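Local coordinates for protein diaminobutyrate-pyruvate transaminase and L-2,4-diaminobutyrate decarboxylase (Vibrio parahaemolyticus, PDB 2QMA) that probably decarboxylates L-2,4-diaminobutyrate with pyridoxal phosphate in this C-terminal domain of a protein that probably also has transaminase activity, at residues Ala273-Val285 with His306-Ser318. Numbering follows the deposited sequence.
Sequences AIDDLDFIADMAV and HKSRLKGVERAHS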
loop_
_atom_site.group_PDB
_atom_site.type_symbol
_atom_site.label_atom_id
_atom_site.label_comp_id
_atom_site.label_asym_id
_atom_site.label_seq_id
_atom_site.Cartn_x
_atom_site.Cartn_y
_atom_site.Cartn_z
ATOM N N ALA A 273 -10.196 21.835 11.039
ATOM C CA ALA A 273 -11.167 22.689 10.355
ATOM C C ALA A 273 -11.753 21.977 9.109
ATOM O O ALA A 273 -11.048 21.208 8.426
ATOM C CB ALA A 273 -10.470 24.003 9.931
ATOM N N ILE A 274 -13.026 22.258 8.849
ATOM C CA ILE A 274 -13.758 21.724 7.698
ATOM C C ILE A 274 -14.155 22.900 6.797
ATOM O O ILE A 274 -14.962 23.762 7.185
ATOM C CB ILE A 274 -14.963 20.814 8.120
ATOM C CG1 ILE A 274 -14.476 19.705 9.066
ATOM C CG2 ILE A 274 -15.634 20.211 6.834
ATOM C CD1 ILE A 274 -15.605 18.708 9.555
ATOM N N ASP A 275 -13.526 22.969 5.621
ATOM C CA ASP A 275 -13.851 23.990 4.630
ATOM C C ASP A 275 -15.364 23.984 4.341
ATOM O O ASP A 275 -16.075 22.994 4.612
ATOM C CB ASP A 275 -13.064 23.779 3.320
ATOM C CG ASP A 275 -11.557 24.005 3.485
ATOM O OD1 ASP A 275 -11.110 24.770 4.380
ATOM O OD2 ASP A 275 -10.808 23.387 2.721
ATOM N N ASP A 276 -15.860 25.120 3.869
ATOM C CA ASP A 276 -17.201 25.224 3.381
ATOM C C ASP A 276 -17.322 24.501 2.007
ATOM O O ASP A 276 -17.185 25.111 0.913
ATOM C CB ASP A 276 -17.589 26.715 3.254
ATOM C CG ASP A 276 -19.046 26.897 2.865
ATOM O OD1 ASP A 276 -19.676 25.911 2.418
ATOM O OD2 ASP A 276 -19.538 28.055 2.957
ATOM N N LEU A 277 -17.541 23.191 2.092
ATOM C CA LEU A 277 -17.536 22.308 0.945
ATOM C C LEU A 277 -18.669 22.661 -0.024
ATOM O O LEU A 277 -18.523 22.534 -1.215
ATOM C CB LEU A 277 -17.685 20.863 1.425
ATOM C CG LEU A 277 -16.574 20.232 2.262
ATOM C CD1 LEU A 277 -16.815 18.652 2.413
ATOM C CD2 LEU A 277 -15.175 20.597 1.696
ATOM N N ASP A 278 -19.812 23.092 0.500
ATOM C CA ASP A 278 -20.919 23.484 -0.374
ATOM C C ASP A 278 -20.606 24.701 -1.234
ATOM O O ASP A 278 -20.907 24.743 -2.407
ATOM C CB ASP A 278 -22.179 23.722 0.466
ATOM C CG ASP A 278 -23.429 23.489 -0.327
ATOM O OD1 ASP A 278 -23.576 22.417 -0.938
ATOM O OD2 ASP A 278 -24.279 24.370 -0.327
ATOM N N PHE A 279 -19.995 25.713 -0.645
ATOM C CA PHE A 279 -19.577 26.884 -1.460
ATOM C C PHE A 279 -18.463 26.553 -2.460
ATOM O O PHE A 279 -18.465 27.050 -3.597
ATOM C CB PHE A 279 -19.112 28.042 -0.571
ATOM C CG PHE A 279 -18.826 29.281 -1.333
ATOM C CD1 PHE A 279 -19.858 30.140 -1.685
ATOM C CD2 PHE A 279 -17.525 29.590 -1.726
ATOM C CE1 PHE A 279 -19.587 31.322 -2.414
ATOM C CE2 PHE A 279 -17.250 30.736 -2.428
ATOM C CZ PHE A 279 -18.294 31.625 -2.774
ATOM N N ILE A 280 -17.538 25.694 -2.047
ATOM C CA ILE A 280 -16.467 25.258 -2.944
ATOM C C ILE A 280 -17.138 24.529 -4.128
ATOM O O ILE A 280 -16.768 24.729 -5.289
ATOM C CB ILE A 280 -15.477 24.399 -2.212
ATOM C CG1 ILE A 280 -14.705 25.295 -1.225
ATOM C CG2 ILE A 280 -14.465 23.743 -3.195
ATOM C CD1 ILE A 280 -13.756 24.544 -0.285
ATOM N N ALA A 281 -18.160 23.731 -3.831
ATOM C CA ALA A 281 -18.866 22.979 -4.876
ATOM C C ALA A 281 -19.548 23.954 -5.819
ATOM O O ALA A 281 -19.619 23.726 -7.050
ATOM C CB ALA A 281 -19.879 21.934 -4.266
ATOM N N ASP A 282 -20.058 25.060 -5.273
ATOM C CA ASP A 282 -20.704 26.069 -6.124
ATOM C C ASP A 282 -19.694 26.789 -6.966
ATOM O O ASP A 282 -20.016 27.168 -8.076
ATOM C CB ASP A 282 -21.495 27.081 -5.292
ATOM C CG ASP A 282 -22.734 26.460 -4.633
ATOM O OD1 ASP A 282 -23.308 25.488 -5.191
ATOM O OD2 ASP A 282 -23.129 26.959 -3.579
HETATM N N MSE A 283 -18.497 27.024 -6.416
HETATM C CA MSE A 283 -17.370 27.561 -7.206
HETATM C C MSE A 283 -17.006 26.644 -8.406
HETATM O O MSE A 283 -16.764 27.102 -9.547
HETATM C CB MSE A 283 -16.157 27.807 -6.287
HETATM C CG MSE A 283 -16.322 29.082 -5.446
HETATM SE SE MSE A 283 -16.505 30.762 -6.430
HETATM C CE MSE A 283 -18.417 31.030 -6.477
ATOM N N ALA A 284 -16.973 25.349 -8.134
ATOM C CA ALA A 284 -16.669 24.347 -9.135
ATOM C C ALA A 284 -17.761 24.328 -10.226
ATOM O O ALA A 284 -17.434 24.214 -11.410
ATOM C CB ALA A 284 -16.494 22.920 -8.468
ATOM N N VAL A 285 -19.044 24.499 -9.859
ATOM C CA VAL A 285 -20.102 24.625 -10.911
ATOM C C VAL A 285 -19.868 25.913 -11.733
ATOM O O VAL A 285 -19.806 25.878 -12.937
ATOM C CB VAL A 285 -21.573 24.610 -10.293
ATOM C CG1 VAL A 285 -22.640 25.004 -11.328
ATOM C CG2 VAL A 285 -21.901 23.236 -9.692
ATOM N N HIS A 306 -22.732 15.019 13.499
ATOM C CA HIS A 306 -22.151 16.249 12.942
ATOM C C HIS A 306 -21.958 16.137 11.431
ATOM O O HIS A 306 -21.232 16.940 10.821
ATOM C CB HIS A 306 -20.825 16.546 13.624
ATOM C CG HIS A 306 -20.952 16.708 15.100
ATOM N ND1 HIS A 306 -21.197 17.929 15.695
ATOM C CD2 HIS A 306 -20.904 15.800 16.101
ATOM C CE1 HIS A 306 -21.266 17.767 17.007
ATOM N NE2 HIS A 306 -21.103 16.482 17.280
ATOM N N LYS A 307 -22.618 15.133 10.849
ATOM C CA LYS A 307 -22.659 14.942 9.398
ATOM C C LYS A 307 -22.909 16.253 8.630
ATOM O O LYS A 307 -22.294 16.497 7.572
ATOM C CB LYS A 307 -23.715 13.892 9.046
ATOM C CG LYS A 307 -23.730 13.452 7.574
ATOM C CD LYS A 307 -24.999 12.667 7.199
ATOM C CE LYS A 307 -25.065 12.529 5.674
ATOM N NZ LYS A 307 -26.101 11.542 5.260
ATOM N N SER A 308 -23.804 17.092 9.155
ATOM C CA SER A 308 -24.102 18.409 8.548
ATOM C C SER A 308 -22.881 19.284 8.228
ATOM O O SER A 308 -22.902 20.063 7.296
ATOM C CB SER A 308 -25.080 19.200 9.424
ATOM O OG SER A 308 -24.500 19.456 10.703
ATOM N N ARG A 309 -21.815 19.156 8.999
ATOM C CA ARG A 309 -20.594 19.932 8.726
ATOM C C ARG A 309 -19.906 19.629 7.387
ATOM O O ARG A 309 -19.187 20.465 6.861
ATOM C CB ARG A 309 -19.631 19.818 9.882
ATOM C CG ARG A 309 -20.261 20.365 11.162
ATOM C CD ARG A 309 -19.310 20.429 12.306
ATOM N NE ARG A 309 -18.080 21.125 11.926
ATOM C CZ ARG A 309 -17.010 21.201 12.707
ATOM N NH1 ARG A 309 -17.046 20.634 13.915
ATOM N NH2 ARG A 309 -15.914 21.829 12.284
ATOM N N LEU A 310 -20.173 18.444 6.852
ATOM C CA LEU A 310 -19.638 17.974 5.575
ATOM C C LEU A 310 -20.598 18.320 4.423
ATOM O O LEU A 310 -20.362 17.921 3.305
ATOM C CB LEU A 310 -19.409 16.439 5.640
ATOM C CG LEU A 310 -18.481 15.852 6.697
ATOM C CD1 LEU A 310 -18.411 14.333 6.572
ATOM C CD2 LEU A 310 -17.071 16.457 6.475
ATOM N N LYS A 311 -21.671 19.079 4.708
ATOM C CA LYS A 311 -22.625 19.476 3.665
ATOM C C LYS A 311 -21.908 19.942 2.385
ATOM O O LYS A 311 -21.067 20.804 2.457
ATOM C CB LYS A 311 -23.579 20.583 4.176
ATOM C CG LYS A 311 -24.646 20.948 3.121
ATOM C CD LYS A 311 -25.561 19.706 2.906
ATOM C CE LYS A 311 -26.587 19.933 1.806
ATOM N NZ LYS A 311 -27.395 18.698 1.593
ATOM N N GLY A 312 -22.235 19.370 1.226
ATOM C CA GLY A 312 -21.464 19.668 -0.002
ATOM C C GLY A 312 -20.579 18.496 -0.415
ATOM O O GLY A 312 -20.292 18.291 -1.588
ATOM N N VAL A 313 -20.182 17.686 0.562
ATOM C CA VAL A 313 -19.387 16.471 0.247
ATOM C C VAL A 313 -20.131 15.607 -0.751
ATOM O O VAL A 313 -19.505 15.024 -1.645
ATOM C CB VAL A 313 -18.927 15.658 1.513
ATOM C CG1 VAL A 313 -20.088 14.900 2.117
ATOM C CG2 VAL A 313 -17.787 14.655 1.149
ATOM N N GLU A 314 -21.468 15.551 -0.662
ATOM C CA GLU A 314 -22.193 14.685 -1.616
ATOM C C GLU A 314 -22.110 15.101 -3.114
ATOM O O GLU A 314 -22.512 14.330 -3.993
ATOM C CB GLU A 314 -23.681 14.524 -1.221
ATOM C CG GLU A 314 -24.579 15.772 -1.450
ATOM C CD GLU A 314 -24.258 17.027 -0.595
ATOM O OE1 GLU A 314 -23.524 16.943 0.469
ATOM O OE2 GLU A 314 -24.813 18.104 -0.987
ATOM N N ARG A 315 -21.653 16.318 -3.373
ATOM C CA ARG A 315 -21.536 16.886 -4.721
ATOM C C ARG A 315 -20.114 16.809 -5.312
ATOM O O ARG A 315 -19.922 17.165 -6.484
ATOM C CB ARG A 315 -21.964 18.360 -4.677
ATOM C CG ARG A 315 -23.368 18.601 -4.000
ATOM C CD ARG A 315 -23.594 20.082 -3.695
ATOM N NE ARG A 315 -23.462 20.868 -4.904
ATOM C CZ ARG A 315 -23.272 22.182 -4.935
ATOM N NH1 ARG A 315 -23.184 22.767 -6.112
ATOM N NH2 ARG A 315 -23.142 22.898 -3.806
ATOM N N ALA A 316 -19.147 16.300 -4.518
ATOM C CA ALA A 316 -17.729 16.224 -4.930
ATOM C C ALA A 316 -17.567 15.414 -6.199
ATOM O O ALA A 316 -18.268 14.405 -6.410
ATOM C CB ALA A 316 -16.894 15.585 -3.828
ATOM N N HIS A 317 -16.614 15.808 -7.028
ATOM C CA HIS A 317 -16.215 14.912 -8.111
ATOM C C HIS A 317 -15.472 13.704 -7.564
ATOM O O HIS A 317 -15.618 12.595 -8.100
ATOM C CB HIS A 317 -15.315 15.587 -9.141
ATOM C CG HIS A 317 -16.009 16.615 -9.985
ATOM N ND1 HIS A 317 -16.461 17.814 -9.472
ATOM C CD2 HIS A 317 -16.312 16.623 -11.306
ATOM C CE1 HIS A 317 -17.011 18.520 -10.450
ATOM N NE2 HIS A 317 -16.933 17.820 -11.575
ATOM N N SER A 318 -14.624 13.942 -6.536
ATOM C CA SER A 318 -13.902 12.839 -5.903
ATOM C C SER A 318 -13.754 13.109 -4.415
ATOM O O SER A 318 -13.727 14.283 -4.002
ATOM C CB SER A 318 -12.528 12.650 -6.557
ATOM O OG SER A 318 -11.739 13.842 -6.525
HETATM O O HOH W 1 -14.416 23.771 10.793
HETATM O O HOH W 2 -17.890 22.747 7.223
HETATM O O HOH W 3 -19.272 21.758 4.249
#
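R315 lies along the first turns of helix 277-287 and forms salt bridges to D278 and D282. Its chain bends at chi3 (56°), which lays the guanidinium over A281. The methyl carbon A281 CB sits over the centre of that group, 3.4 Å above its plane. The carboxylates lie at the edge. NH1 and NH2 both hydrogen-bond to D282 OD1, each at 2.9 Å, from the same face of the carboxylate. NH2 also hydrogen-bonds to D278 OD1 at 2.9 Å, from well above the carboxylate plane. D278, with CG anti to the backbone N (chi1 -153°), and D282, with CG beside it, both bring OD1 to the arginine, one turn apart. V285 CG2 lies at the guanidinium edge, 3.8 Å from R315 NH1.

The mixed seven-stranded sheet is that of the large domain of fold-type I PLP enzymes, here in the decarboxylase domain. The loop between parallel strands 290-295 and 318-322 packs on the helix that precedes the first of them. G312, in the type II turn 310-313, brings its CA to 3.9 Å from D278 CA; its positive phi suits glycine. L277 lies beside V313, with CD1 3.8 Å from V313 CB.

Ahead of the helix, I274 CG2 meets L310 CD2 at 4.0 Å. I274 CD1 lies over one face of the R309 guanidinium, whose NH1 bonds to S423 O. Water 3 accepts from L277 N and lies between the R309 and K311 carbonyls.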